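Local coordinates for protein endo-1,4-b-d-mannanase (Trichoderma reesei, PDB 1QNR) that catalyses the hydrolysis of internal beta-1,4-mannosidic linkages in mannans and related polysaccharides, as a glycoside hydrolase of family 5, at residues A[8-13]-A[296-301]; A[27-32]-A[39-44]; A[150-155]-A[193-198]. All coordinates share one frame; numbering follows the deposited sequence.

Contact 1: A[8-13]-A[296-301]; sequences SGTQFN and TTRGMG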
ATOM      1  N   SER A   8      10.563 -14.083   9.172  1.00 15.76           N
ATOM      2  CA  SER A   8      11.122 -15.176  10.055  1.00 17.86           C
ATOM      3  C   SER A   8       9.864 -15.917  10.461  1.00 20.80           C
ATOM      4  O   SER A   8       8.872 -15.424  11.030  1.00 21.16           O
ATOM      5  CB  SER A   8      11.811 -14.505  11.255  1.00 21.40           C
ATOM      6  OG  SER A   8      12.377 -15.514  12.107  0.50 21.07           O
ATOM      7  N   GLY A   9       9.761 -17.246  10.076  1.00 23.15           N
ATOM      8  CA  GLY A   9       8.471 -17.948  10.376  1.00 21.81           C
ATOM      9  C   GLY A   9       7.328 -17.323   9.593  1.00 21.41           C
ATOM     10  O   GLY A   9       7.575 -17.112   8.388  1.00 19.76           O
ATOM     11  N   THR A  10       6.197 -17.013  10.194  1.00 21.86           N
ATOM     12  CA  THR A  10       5.122 -16.299   9.530  1.00 24.48           C
ATOM     13  C   THR A  10       4.920 -14.899  10.188  1.00 23.42           C
ATOM     14  O   THR A  10       3.842 -14.297  10.079  1.00 23.15           O
ATOM     15  CB  THR A  10       3.764 -17.000   9.486  1.00 26.56           C
ATOM     16  OG1 THR A  10       3.534 -17.471  10.826  1.00 25.58           O
ATOM     17  CG2 THR A  10       3.786 -18.219   8.533  1.00 27.86           C
ATOM     18  N   GLN A  11       6.065 -14.366  10.587  1.00 21.86           N
ATOM     19  CA  GLN A  11       6.119 -13.031  11.192  1.00 21.17           C
ATOM     20  C   GLN A  11       7.156 -12.175  10.454  1.00 17.37           C
ATOM     21  O   GLN A  11       8.045 -12.692   9.774  1.00 18.92           O
ATOM     22  CB  GLN A  11       6.439 -13.023  12.702  1.00 25.44           C
ATOM     23  CG  GLN A  11       5.823 -14.151  13.506  0.50 27.23           C
ATOM     24  CD  GLN A  11       6.092 -14.132  14.986  0.50 29.64           C
ATOM     25  OE1 GLN A  11       5.663 -13.194  15.669  0.50 31.47           O
ATOM     26  NE2 GLN A  11       6.795 -15.156  15.445  0.50 30.79           N
ATOM     27  N   PHE A  12       7.092 -10.844  10.651  1.00 12.24           N
ATOM     28  CA  PHE A  12       8.133  -9.985  10.107  1.00 10.51           C
ATOM     29  C   PHE A  12       9.283  -9.714  11.092  1.00 11.55           C
ATOM     30  O   PHE A  12       9.038  -9.641  12.311  1.00 13.37           O
ATOM     31  CB  PHE A  12       7.548  -8.620   9.629  1.00 10.67           C
ATOM     32  CG  PHE A  12       6.587  -8.789   8.455  1.00 10.50           C
ATOM     33  CD1 PHE A  12       7.070  -8.946   7.158  1.00 10.68           C
ATOM     34  CD2 PHE A  12       5.232  -8.818   8.676  1.00  8.76           C
ATOM     35  CE1 PHE A  12       6.181  -9.097   6.086  1.00 11.15           C
ATOM     36  CE2 PHE A  12       4.349  -8.985   7.609  1.00  9.26           C
ATOM     37  CZ  PHE A  12       4.792  -9.162   6.302  1.00  9.49           C
ATOM     38  N   ASN A  13      10.492  -9.588  10.545  1.00 10.92           N
ATOM     39  CA  ASN A  13      11.672  -9.195  11.332  1.00 12.27           C
ATOM     40  C   ASN A  13      12.071  -7.778  10.894  1.00 11.70           C
ATOM     41  O   ASN A  13      12.504  -7.567   9.763  1.00 11.64           O
ATOM     42  CB  ASN A  13      12.816 -10.210  11.010  1.00 14.73           C
ATOM     43  CG  ASN A  13      14.076  -9.940  11.780  1.00 18.60           C
ATOM     44  OD1 ASN A  13      14.347  -8.821  12.194  1.00 19.70           O
ATOM     45  ND2 ASN A  13      14.960 -10.972  11.984  1.00 20.65           N
ATOM     46  N   THR A 296      -4.850 -11.024  17.377  1.00 11.91           N
ATOM     47  CA  THR A 296      -4.993 -12.365  17.979  1.00 13.62           C
ATOM     48  C   THR A 296      -5.339 -13.488  16.988  1.00 15.38           C
ATOM     49  O   THR A 296      -5.685 -14.604  17.436  1.00 18.80           O
ATOM     50  CB  THR A 296      -6.129 -12.326  19.046  1.00 14.80           C
ATOM     51  OG1 THR A 296      -7.403 -12.000  18.480  1.00 15.55           O
ATOM     52  CG2 THR A 296      -5.771 -11.361  20.196  1.00 15.41           C
ATOM     53  N   THR A 297      -5.081 -13.374  15.693  1.00 12.47           N
ATOM     54  CA  THR A 297      -5.349 -14.402  14.699  1.00 13.05           C
ATOM     55  C   THR A 297      -4.071 -14.881  14.057  1.00 13.86           C
ATOM     56  O   THR A 297      -3.237 -14.119  13.476  1.00 13.72           O
ATOM     57  CB  THR A 297      -6.337 -13.925  13.632  1.00 13.25           C
ATOM     58  OG1 THR A 297      -7.605 -13.569  14.197  1.00 14.55           O
ATOM     59  CG2 THR A 297      -6.680 -15.022  12.638  1.00 14.21           C
ATOM     60  N   ARG A 298      -3.807 -16.205  14.153  1.00 14.45           N
ATOM     61  CA  ARG A 298      -2.604 -16.764  13.528  1.00 15.80           C
ATOM     62  C   ARG A 298      -2.567 -16.504  12.006  1.00 11.89           C
ATOM     63  O   ARG A 298      -3.619 -16.654  11.354  1.00 12.83           O
ATOM     64  CB  ARG A 298      -2.596 -18.306  13.790  1.00 21.51           C
ATOM     65  CG  ARG A 298      -2.011 -18.618  15.179  1.00 28.00           C
ATOM     66  CD  ARG A 298      -0.500 -18.710  15.143  1.00 34.02           C
ATOM     67  NE  ARG A 298       0.204 -19.501  14.111  1.00 36.54           N
ATOM     68  CZ  ARG A 298       1.550 -19.429  13.985  1.00 36.47           C
ATOM     69  NH1 ARG A 298       2.243 -18.657  14.858  1.00 38.17           N
ATOM     70  NH2 ARG A 298       2.244 -20.042  13.048  1.00 33.78           N
ATOM     71  N   GLY A 299      -1.372 -16.174  11.476  1.00 13.12           N
ATOM     72  CA  GLY A 299      -1.291 -15.843  10.024  1.00 13.42           C
ATOM     73  C   GLY A 299      -1.179 -14.333   9.855  1.00 12.50           C
ATOM     74  O   GLY A 299      -0.642 -13.911   8.814  1.00 13.96           O
ATOM     75  N   MET A 300      -1.572 -13.495  10.816  1.00 10.97           N
ATOM     76  CA  MET A 300      -1.447 -12.045  10.661  1.00 10.16           C
ATOM     77  C   MET A 300      -0.071 -11.530  11.098  1.00 11.17           C
ATOM     78  O   MET A 300       0.405 -11.871  12.185  1.00 13.73           O
ATOM     79  CB  MET A 300      -2.491 -11.273  11.474  1.00 10.08           C
ATOM     80  CG  MET A 300      -3.917 -11.544  11.026  1.00 10.47           C
ATOM     81  SD  MET A 300      -4.240 -11.194   9.258  1.00  9.57           S
ATOM     82  CE  MET A 300      -3.445  -9.553   9.133  1.00 10.91           C
ATOM     83  N   GLY A 301       0.599 -10.740  10.276  1.00  9.81           N
ATOM     84  CA  GLY A 301       1.856 -10.104  10.639  1.00  9.63           C
ATOM     85  C   GLY A 301       1.795  -8.679  11.050  1.00  9.81           C
ATOM     86  O   GLY A 301       2.694  -8.161  11.755  1.00 10.93           O
TER
HETATM   87  O   HOH W   1       1.595 -15.295  11.607  1.00 36.62           O
HETATM   88  O   HOH W   2       4.749 -19.826  11.639  1.00 53.55           O
HETATM   89  O   HOH W   3       5.034  -9.567  12.109  1.00 20.48           O

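Contact 2: A[27-32]-A[39-44]; sequences YWCSFL and DSTFSH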
ATOM      1  N   TYR A  27      -0.663   8.395   2.068  1.00  7.19           N
ATOM      2  CA  TYR A  27      -0.391   8.477   0.623  1.00  7.30           C
ATOM      3  C   TYR A  27       0.264   9.801   0.280  1.00  8.25           C
ATOM      4  O   TYR A  27       1.156   9.847  -0.609  1.00  8.93           O
ATOM      5  CB  TYR A  27      -1.655   8.216  -0.261  1.00  8.81           C
ATOM      6  CG  TYR A  27      -2.602   9.407  -0.371  1.00  7.38           C
ATOM      7  CD1 TYR A  27      -2.366  10.399  -1.354  1.00  9.05           C
ATOM      8  CD2 TYR A  27      -3.690   9.525   0.467  1.00  8.38           C
ATOM      9  CE1 TYR A  27      -3.228  11.512  -1.402  1.00  8.26           C
ATOM     10  CE2 TYR A  27      -4.558  10.617   0.409  1.00  8.67           C
ATOM     11  CZ  TYR A  27      -4.296  11.577  -0.552  1.00  8.80           C
ATOM     12  OH  TYR A  27      -5.169  12.695  -0.640  1.00 11.23           O
ATOM     13  N   TRP A  28      -0.208  10.834   0.978  1.00  8.14           N
ATOM     14  CA  TRP A  28       0.064  12.235   0.625  1.00  8.24           C
ATOM     15  C   TRP A  28       1.435  12.689   1.121  1.00  8.24           C
ATOM     16  O   TRP A  28       1.987  13.736   0.677  1.00  8.86           O
ATOM     17  CB  TRP A  28      -1.077  13.106   1.233  1.00  8.52           C
ATOM     18  CG  TRP A  28      -1.400  12.829   2.687  1.00  8.09           C
ATOM     19  CD1 TRP A  28      -2.435  12.049   3.143  1.00  8.58           C
ATOM     20  CD2 TRP A  28      -0.708  13.309   3.891  1.00  7.21           C
ATOM     21  NE1 TRP A  28      -2.394  11.986   4.560  1.00  9.64           N
ATOM     22  CE2 TRP A  28      -1.349  12.762   5.016  1.00  7.66           C
ATOM     23  CE3 TRP A  28       0.424  14.157   4.115  1.00  7.83           C
ATOM     24  CZ2 TRP A  28      -1.006  13.035   6.359  1.00  8.30           C
ATOM     25  CZ3 TRP A  28       0.806  14.383   5.461  1.00  8.61           C
ATOM     26  CH2 TRP A  28       0.095  13.820   6.535  1.00  8.40           C
ATOM     27  N   CYS A  29       2.084  11.862   1.960  1.00  9.20           N
ATOM     28  CA  CYS A  29       3.422  12.213   2.435  1.00  9.44           C
ATOM     29  C   CYS A  29       4.423  12.369   1.281  1.00  9.41           C
ATOM     30  O   CYS A  29       5.333  13.226   1.230  1.00 10.73           O
ATOM     31  CB  CYS A  29       3.882  11.025   3.385  1.00 12.08           C
ATOM     32  SG  CYS A  29       3.273  11.126   5.164  1.00 12.73           S
ATOM     33  N   SER A  30       4.208  11.533   0.211  1.00  9.09           N
ATOM     34  CA  SER A  30       5.101  11.575  -0.975  1.00  9.64           C
ATOM     35  C   SER A  30       5.052  12.852  -1.792  1.00 10.49           C
ATOM     36  O   SER A  30       5.952  13.027  -2.637  1.00 10.92           O
ATOM     37  CB  SER A  30       4.624  10.455  -2.012  1.00 12.22           C
ATOM     38  OG  SER A  30       4.711   9.217  -1.280  1.00 13.06           O
ATOM     39  N   PHE A  31       4.028  13.701  -1.590  1.00 10.05           N
ATOM     40  CA  PHE A  31       3.873  14.890  -2.448  1.00 11.82           C
ATOM     41  C   PHE A  31       4.112  16.178  -1.642  1.00 14.20           C
ATOM     42  O   PHE A  31       3.878  17.284  -2.156  1.00 17.67           O
ATOM     43  CB  PHE A  31       2.427  14.875  -3.048  1.00 11.87           C
ATOM     44  CG  PHE A  31       2.033  13.556  -3.703  1.00 10.20           C
ATOM     45  CD1 PHE A  31       2.976  12.859  -4.489  1.00 10.14           C
ATOM     46  CD2 PHE A  31       0.713  13.111  -3.629  1.00  8.82           C
ATOM     47  CE1 PHE A  31       2.566  11.629  -5.096  1.00  9.48           C
ATOM     48  CE2 PHE A  31       0.322  11.955  -4.287  1.00  9.16           C
ATOM     49  CZ  PHE A  31       1.254  11.175  -4.975  1.00  8.35           C
ATOM     50  N   LEU A  32       4.545  16.059  -0.409  1.00 12.78           N
ATOM     51  CA  LEU A  32       4.899  17.262   0.398  1.00 14.05           C
ATOM     52  C   LEU A  32       6.157  17.914  -0.194  1.00 15.52           C
ATOM     53  O   LEU A  32       7.192  17.243  -0.358  1.00 16.89           O
ATOM     54  CB  LEU A  32       5.135  16.828   1.855  1.00 11.85           C
ATOM     55  CG  LEU A  32       3.901  16.319   2.583  1.00 12.25           C
ATOM     56  CD1 LEU A  32       4.297  15.719   3.951  1.00 13.09           C
ATOM     57  CD2 LEU A  32       2.802  17.375   2.806  1.00 15.19           C
ATOM     58  N   ASP A  39       9.257  15.916   8.038  1.00 11.70           N
ATOM     59  CA  ASP A  39       9.929  15.574   9.307  1.00 14.33           C
ATOM     60  C   ASP A  39       8.958  15.662  10.479  1.00 12.30           C
ATOM     61  O   ASP A  39       8.952  14.768  11.346  1.00 12.12           O
ATOM     62  CB  ASP A  39      11.130  16.513   9.521  1.00 17.65           C
ATOM     63  CG  ASP A  39      12.259  16.100   8.512  1.00 20.24           C
ATOM     64  OD1 ASP A  39      12.503  14.951   8.110  1.00 25.22           O
ATOM     65  OD2 ASP A  39      12.948  16.977   8.134  1.00 27.42           O
ATOM     66  N   SER A  40       8.028  16.672  10.506  1.00 10.61           N
ATOM     67  CA  SER A  40       7.125  16.690  11.665  1.00  9.50           C
ATOM     68  C   SER A  40       6.147  15.522  11.625  1.00  9.05           C
ATOM     69  O   SER A  40       5.849  14.913  12.660  1.00  9.37           O
ATOM     70  CB  SER A  40       6.400  18.049  11.807  1.00 10.77           C
ATOM     71  OG  SER A  40       5.655  18.396  10.649  1.00 11.96           O
ATOM     72  N   THR A  41       5.651  15.164  10.449  1.00  8.81           N
ATOM     73  CA  THR A  41       4.693  14.056  10.330  1.00  9.33           C
ATOM     74  C   THR A  41       5.363  12.725  10.726  1.00  8.19           C
ATOM     75  O   THR A  41       4.806  11.926  11.513  1.00  7.67           O
ATOM     76  CB  THR A  41       4.189  13.991   8.873  1.00  9.19           C
ATOM     77  OG1 THR A  41       3.553  15.267   8.539  1.00  9.53           O
ATOM     78  CG2 THR A  41       3.141  12.867   8.691  1.00  8.88           C
ATOM     79  N   PHE A  42       6.585  12.465  10.197  1.00  8.91           N
ATOM     80  CA  PHE A  42       7.276  11.211  10.569  1.00  8.45           C
ATOM     81  C   PHE A  42       7.720  11.227  12.019  1.00  9.35           C
ATOM     82  O   PHE A  42       7.735  10.126  12.665  1.00 10.36           O
ATOM     83  CB  PHE A  42       8.433  10.939   9.581  1.00  8.77           C
ATOM     84  CG  PHE A  42       8.005  10.316   8.283  1.00  8.21           C
ATOM     85  CD1 PHE A  42       6.678  10.165   7.870  1.00  9.47           C
ATOM     86  CD2 PHE A  42       9.005   9.795   7.452  1.00  9.15           C
ATOM     87  CE1 PHE A  42       6.335   9.499   6.661  1.00 10.19           C
ATOM     88  CE2 PHE A  42       8.679   9.167   6.271  1.00 10.16           C
ATOM     89  CZ  PHE A  42       7.342   9.015   5.863  1.00 10.31           C
ATOM     90  N   SER A  43       8.039  12.386  12.602  1.00  9.51           N
ATOM     91  CA  SER A  43       8.323  12.412  14.055  1.00  9.26           C
ATOM     92  C   SER A  43       7.120  11.928  14.838  1.00 10.09           C
ATOM     93  O   SER A  43       7.171  11.103  15.768  1.00 11.24           O
ATOM     94  CB  SER A  43       8.778  13.851  14.484  1.00 11.89           C
ATOM     95  OG  SER A  43       9.038  13.860  15.924  1.00 18.52           O
ATOM     96  N   HIS A  44       5.892  12.364  14.492  1.00  8.58           N
ATOM     97  CA  HIS A  44       4.653  11.985  15.201  1.00  8.98           C
ATOM     98  C   HIS A  44       4.294  10.509  15.024  1.00  8.68           C
ATOM     99  O   HIS A  44       3.870   9.825  15.971  1.00  9.20           O
ATOM    100  CB  HIS A  44       3.499  12.859  14.656  1.00  9.20           C
ATOM    101  CG  HIS A  44       3.705  14.319  14.865  1.00  8.51           C
ATOM    102  ND1 HIS A  44       2.976  15.225  14.122  1.00  9.55           N
ATOM    103  CD2 HIS A  44       4.496  15.080  15.692  1.00 10.86           C
ATOM    104  CE1 HIS A  44       3.321  16.478  14.428  1.00 11.73           C
ATOM    105  NE2 HIS A  44       4.247  16.424  15.389  1.00 12.97           N
TER

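Contact 3: A[150-155]-A[193-198]; sequences AVVSRY and SLDSNH. With NAG (2-acetamido-2-deoxy-beta-D-glucopyranose), chain G.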
ATOM      1  N   ALA A 150      12.944   2.840 -12.681  1.00  9.32           N
ATOM      2  CA  ALA A 150      13.414   4.175 -12.196  1.00 11.81           C
ATOM      3  C   ALA A 150      13.180   4.342 -10.707  1.00 12.65           C
ATOM      4  O   ALA A 150      14.012   5.011 -10.057  1.00 14.87           O
ATOM      5  CB  ALA A 150      12.675   5.260 -12.982  1.00 12.22           C
ATOM      6  N   VAL A 151      12.092   3.754 -10.139  1.00 10.54           N
ATOM      7  CA  VAL A 151      11.897   3.914  -8.691  1.00  9.73           C
ATOM      8  C   VAL A 151      12.724   2.931  -7.901  1.00  8.98           C
ATOM      9  O   VAL A 151      13.511   3.314  -6.983  1.00 10.37           O
ATOM     10  CB  VAL A 151      10.390   3.709  -8.350  1.00  8.87           C
ATOM     11  CG1 VAL A 151      10.148   3.710  -6.804  1.00  9.97           C
ATOM     12  CG2 VAL A 151       9.539   4.846  -8.997  1.00 10.71           C
ATOM     13  N   VAL A 152      12.714   1.639  -8.284  1.00  9.27           N
ATOM     14  CA  VAL A 152      13.445   0.597  -7.554  1.00  9.02           C
ATOM     15  C   VAL A 152      14.943   0.899  -7.531  1.00 11.31           C
ATOM     16  O   VAL A 152      15.591   0.737  -6.458  1.00 11.24           O
ATOM     17  CB  VAL A 152      13.199  -0.821  -8.078  1.00  9.55           C
ATOM     18  CG1 VAL A 152      14.130  -1.830  -7.423  1.00 10.16           C
ATOM     19  CG2 VAL A 152      11.738  -1.244  -7.858  1.00 10.24           C
ATOM     20  N   SER A 153      15.516   1.344  -8.692  1.00 11.45           N
ATOM     21  CA  SER A 153      16.977   1.553  -8.683  1.00 11.30           C
ATOM     22  C   SER A 153      17.374   2.683  -7.770  1.00 12.37           C
ATOM     23  O   SER A 153      18.599   2.662  -7.350  1.00 14.61           O
ATOM     24  CB  SER A 153      17.464   1.777 -10.111  1.00 15.10           C
ATOM     25  OG  SER A 153      16.912   2.956 -10.643  1.00 15.68           O
ATOM     26  N   ARG A 154      16.505   3.619  -7.392  1.00 11.71           N
ATOM     27  CA  ARG A 154      16.919   4.668  -6.465  1.00 12.03           C
ATOM     28  C   ARG A 154      17.148   4.172  -5.064  1.00 11.42           C
ATOM     29  O   ARG A 154      17.974   4.767  -4.286  1.00 14.27           O
ATOM     30  CB  ARG A 154      15.846   5.830  -6.369  1.00 14.81           C
ATOM     31  CG  ARG A 154      15.766   6.559  -7.691  1.00 14.72           C
ATOM     32  CD  ARG A 154      14.681   7.660  -7.695  1.00 12.99           C
ATOM     33  NE  ARG A 154      15.201   9.001  -7.300  1.00 12.04           N
ATOM     34  CZ  ARG A 154      15.861   9.797  -8.133  1.00 13.23           C
ATOM     35  NH1 ARG A 154      16.069   9.439  -9.423  1.00 14.19           N
ATOM     36  NH2 ARG A 154      16.341  10.978  -7.728  1.00 13.82           N
ATOM     37  N   TYR A 155      16.333   3.177  -4.600  1.00  9.88           N
ATOM     38  CA  TYR A 155      16.303   2.837  -3.168  1.00  9.60           C
ATOM     39  C   TYR A 155      16.617   1.361  -2.946  1.00  8.18           C
ATOM     40  O   TYR A 155      16.412   0.835  -1.838  1.00  8.90           O
ATOM     41  CB  TYR A 155      14.925   3.160  -2.543  1.00 10.88           C
ATOM     42  CG  TYR A 155      14.363   4.511  -3.002  1.00  9.94           C
ATOM     43  CD1 TYR A 155      15.053   5.686  -2.734  1.00  9.18           C
ATOM     44  CD2 TYR A 155      13.125   4.597  -3.640  1.00 11.12           C
ATOM     45  CE1 TYR A 155      14.598   6.937  -3.191  1.00 10.17           C
ATOM     46  CE2 TYR A 155      12.669   5.848  -4.070  1.00 12.30           C
ATOM     47  CZ  TYR A 155      13.362   6.995  -3.821  1.00 11.59           C
ATOM     48  OH  TYR A 155      12.825   8.203  -4.257  1.00 12.33           O
ATOM     49  N   SER A 193      14.477  -9.205 -10.024  1.00  9.56           N
ATOM     50  CA  SER A 193      15.704  -9.139 -10.866  1.00  8.74           C
ATOM     51  C   SER A 193      16.430  -7.817 -10.725  1.00 10.04           C
ATOM     52  O   SER A 193      17.626  -7.707 -11.098  1.00 11.79           O
ATOM     53  CB  SER A 193      15.339  -9.347 -12.370  1.00 10.98           C
ATOM     54  OG  SER A 193      14.836  -8.183 -13.060  1.00 12.12           O
ATOM     55  N   LEU A 194      15.712  -6.765 -10.216  1.00  8.78           N
ATOM     56  CA  LEU A 194      16.315  -5.469  -9.996  1.00  9.83           C
ATOM     57  C   LEU A 194      16.808  -5.279  -8.559  1.00  8.56           C
ATOM     58  O   LEU A 194      17.613  -4.333  -8.305  1.00 10.65           O
ATOM     59  CB  LEU A 194      15.249  -4.333 -10.186  1.00  9.07           C
ATOM     60  CG  LEU A 194      14.650  -4.290 -11.607  1.00 11.00           C
ATOM     61  CD1 LEU A 194      13.568  -3.196 -11.654  1.00 13.48           C
ATOM     62  CD2 LEU A 194      15.758  -3.894 -12.624  1.00 16.24           C
ATOM     63  N   ASP A 195      16.336  -6.079  -7.606  1.00  9.14           N
ATOM     64  CA  ASP A 195      16.583  -5.857  -6.173  1.00  8.81           C
ATOM     65  C   ASP A 195      16.365  -7.183  -5.402  1.00  9.17           C
ATOM     66  O   ASP A 195      15.209  -7.687  -5.343  1.00  9.47           O
ATOM     67  CB  ASP A 195      15.640  -4.754  -5.649  1.00  9.79           C
ATOM     68  CG  ASP A 195      15.632  -4.509  -4.147  1.00  9.48           C
ATOM     69  OD1 ASP A 195      16.229  -5.243  -3.341  1.00  9.06           O
ATOM     70  OD2 ASP A 195      15.052  -3.416  -3.761  1.00  9.59           O
ATOM     71  N   SER A 196      17.457  -7.825  -4.940  1.00  8.56           N
ATOM     72  CA  SER A 196      17.291  -9.067  -4.158  1.00  9.06           C
ATOM     73  C   SER A 196      17.248  -8.868  -2.640  1.00  9.69           C
ATOM     74  O   SER A 196      17.214  -9.804  -1.809  1.00 13.77           O
ATOM     75  CB  SER A 196      18.440 -10.046  -4.461  1.00 12.43           C
ATOM     76  OG  SER A 196      19.725  -9.490  -4.121  1.00 15.47           O
ATOM     77  N   ASN A 197      17.257  -7.580  -2.174  1.00  9.30           N
ATOM     78  CA  ASN A 197      17.256  -7.278  -0.786  1.00  8.42           C
ATOM     79  C   ASN A 197      15.860  -7.183  -0.167  1.00  8.44           C
ATOM     80  O   ASN A 197      15.720  -7.399   1.030  1.00 10.43           O
ATOM     81  CB  ASN A 197      17.948  -5.908  -0.520  1.00  8.58           C
ATOM     82  CG  ASN A 197      19.384  -5.872  -1.006  1.00  8.77           C
ATOM     83  OD1 ASN A 197      20.138  -6.817  -0.779  1.00 10.40           O
ATOM     84  ND2 ASN A 197      19.712  -4.774  -1.753  1.00  9.57           N
ATOM     85  N   HIS A 198      14.852  -6.821  -0.978  1.00  8.95           N
ATOM     86  CA  HIS A 198      13.514  -6.437  -0.410  1.00  7.46           C
ATOM     87  C   HIS A 198      12.363  -7.350  -0.771  1.00  7.37           C
ATOM     88  O   HIS A 198      12.355  -8.051  -1.819  1.00  8.60           O
ATOM     89  CB  HIS A 198      13.159  -5.001  -0.912  1.00  9.02           C
ATOM     90  CG  HIS A 198      14.087  -3.936  -0.358  1.00  7.80           C
ATOM     91  ND1 HIS A 198      14.882  -3.122  -1.186  1.00  8.33           N
ATOM     92  CD2 HIS A 198      14.284  -3.558   0.951  1.00  8.37           C
ATOM     93  CE1 HIS A 198      15.525  -2.286  -0.333  1.00  8.16           C
ATOM     94  NE2 HIS A 198      15.237  -2.555   0.955  1.00  8.95           N
TER
HETATM   95  C1  NAG G 431      23.079  -3.532  -3.646  1.00  9.86           C
HETATM   96  C2  NAG G 431      24.513  -3.964  -3.378  1.00  9.21           C
HETATM   97  C3  NAG G 431      24.786  -5.024  -4.445  1.00  9.75           C
HETATM   98  C4  NAG G 431      23.747  -6.168  -4.376  1.00  8.84           C
HETATM   99  C5  NAG G 431      22.307  -5.603  -4.549  1.00 10.07           C
HETATM  100  C6  NAG G 431      21.234  -6.674  -4.382  1.00 10.79           C
HETATM  101  C7  NAG G 431      26.349  -2.467  -2.712  1.00 14.21           C
HETATM  102  C8  NAG G 431      27.240  -1.352  -3.156  1.00 14.49           C
HETATM  103  N2  NAG G 431      25.349  -2.747  -3.603  1.00 11.71           N
HETATM  104  O3  NAG G 431      26.100  -5.562  -4.177  1.00 12.66           O
HETATM  105  O4  NAG G 431      23.991  -7.087  -5.501  1.00 12.06           O
HETATM  106  O5  NAG G 431      22.132  -4.627  -3.506  1.00  9.55           O
HETATM  107  O6  NAG G 431      19.938  -6.099  -4.801  1.00 12.24           O
HETATM  108  O7  NAG G 431      26.505  -3.135  -1.736  1.00 14.78           O

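Contact 1: A[8-13]-A[296-301]
The ring of Phe-12 brings its edge against the backbone of Gly-301: CD2 lies 4.0 Å from Gly-301 O, near the plane of the ring, and CE2 is 4.1 Å from Gly-301 CA. Packing is close here, since a beta carbon on Gly-301 would run into CE2. Phe-162 and Phe-237 add further ring contacts around this buried phenyl. A water joins the same two residues, accepting from Phe-12 N and donating to Gly-301 O.

The other end is looser and wet. Arg-298, bent at chi2 (-85°) and chi3 (-47°), crosses Thr-10 at about a right angle, yet its NH2 stops 3.6 Å from Thr-10 OG1. A water spans the interval, 2.9 Å from Arg-298 NH2 and 2.8 Å from Thr-10 OG1. A third water sits between Thr-10 O, Thr-10 OG1 and, more weakly, Gly-299 N at 3.1 Å.

Leu-266 of helix 253-267 touches both Thr-10 and Arg-298. Phe-12 belongs to the small antiparallel sheet of strands 6-8, 11-14 and 17-18, while Gly-301 lies at the start of barrel strand 300-309, as its second residue; that strand runs between strands 21-25 and 272-277.

Contact 2: A[27-32]-A[39-44]
Thr-41 turns its hydroxyl OG1 back to the carbonyl O of Asp-37, one turn earlier in its own helix, while its methyl makes the close contacts with 27-32. With CG2 opposite the backbone N (chi1 to OG1 -59°), that methyl meets two groups at once. It lies 3.9 Å from Trp-28 CH2, at the far corner of the indole, and 3.9 Å from Cys-29 SG. The side chains of Trp-28 and Thr-41 approach from opposite directions, and the methyl reaches the indole obliquely.

Cys-29 SG is the hub of the apolar cluster. Besides the threonine methyl it touches Phe-42 CE1 at 3.8 Å, a sulfur-aromatic contact in which SG stands 5.0 Å from the centroid of the Phe-42 ring and 67° off its normal, again an oblique approach. The same sulfur lies 4.1 Å above one face of the Trp-28 indole, offset toward the rim. Its disulfide to Cys-26 ties it to the residue just before segment 27-32 and limits how far it can move. The indole is held in turn by its NE1, which is hydrogen-bonded to Trp-308 O, and helix 90-102 backs Phe-42 through Val-95, Ser-98 and His-102.

Within the loop, Phe-31 N bonds to Trp-28 O at 3.1 Å, part of a short 3-10 segment, 29-31, from which Cys-29 points toward the helix. The arrangement belongs to a beta-alpha unit of the TIM barrel: the loop leaving strand 21-25 folds back on helix 35-47, the next helix in the chain.

Contact 3: A[150-155]-A[193-198]
Val-152 of helix 138-155 pushes its CG1 methyl against the start of an Asx turn built on Asp-195, on the outer helical layer of the TIM barrel. CG1 lies opposite the backbone N (chi1 172°) and from there touches Asp-195 CB at 3.7 Å and Leu-194 CB at 3.9 Å. A little further along, Tyr-155 O approaches His-198 CE1 at 3.6 Å, obliquely to the imidazole.

The carboxylate of Asp-195 organises the second shell. Its OD1 accepts from Asn-197 N at 2.8 Å, nearly along the C-O axis, closing the Asx turn, and a weak bond from His-198 N joins it. The other oxygen, OD2, is shared by His-198 ND1 and Trp-164 NE1. An alanine here would keep the beta carbon against Val-152 but would probably leave His-198 ND1, Trp-164 NE1 and Asn-197 N without their acceptor, and the imidazole freer to turn.

Outside the turn sits an N-acetylglucosamine, probably attached to Asn-157. Ser-196 N donates to its O6 at 3.0 Å and Asn-197 ND2 to its ring O5, also at 3.0 Å; ND2 additionally bonds to Ala-156 O. His-198 NE2 reaches Ser-158 O, so both ring nitrogens are engaged. On the Asp-195 side, the bond from ND1 to OD2 is 2.6 Å long and nearly straight at 172°; ND1 meets the syn lone pair of OD2, and OD2 lies in the plane of the imidazole.

Contacts 2 and 3 are buried, whereas contact 1 is only partly so, and their chemistry differs. Water mediates the polar links of contact 1; contact 2 is apolar across its interface, centred on a single disulfide sulfur; contact 3 joins a valine methyl to a turn held by a carboxylate, with a glycan on its outside. Strand 300-309 enters contact 1 directly and borders contact 2 near its far end. Strand 161-165 supplies Phe-162 to contact 1 and Trp-164 to contact 3, and helix 90-102 backs both Phe-42 and Tyr-155. Contacts 2 and 3 stay about 9 Å apart at their nearest atoms.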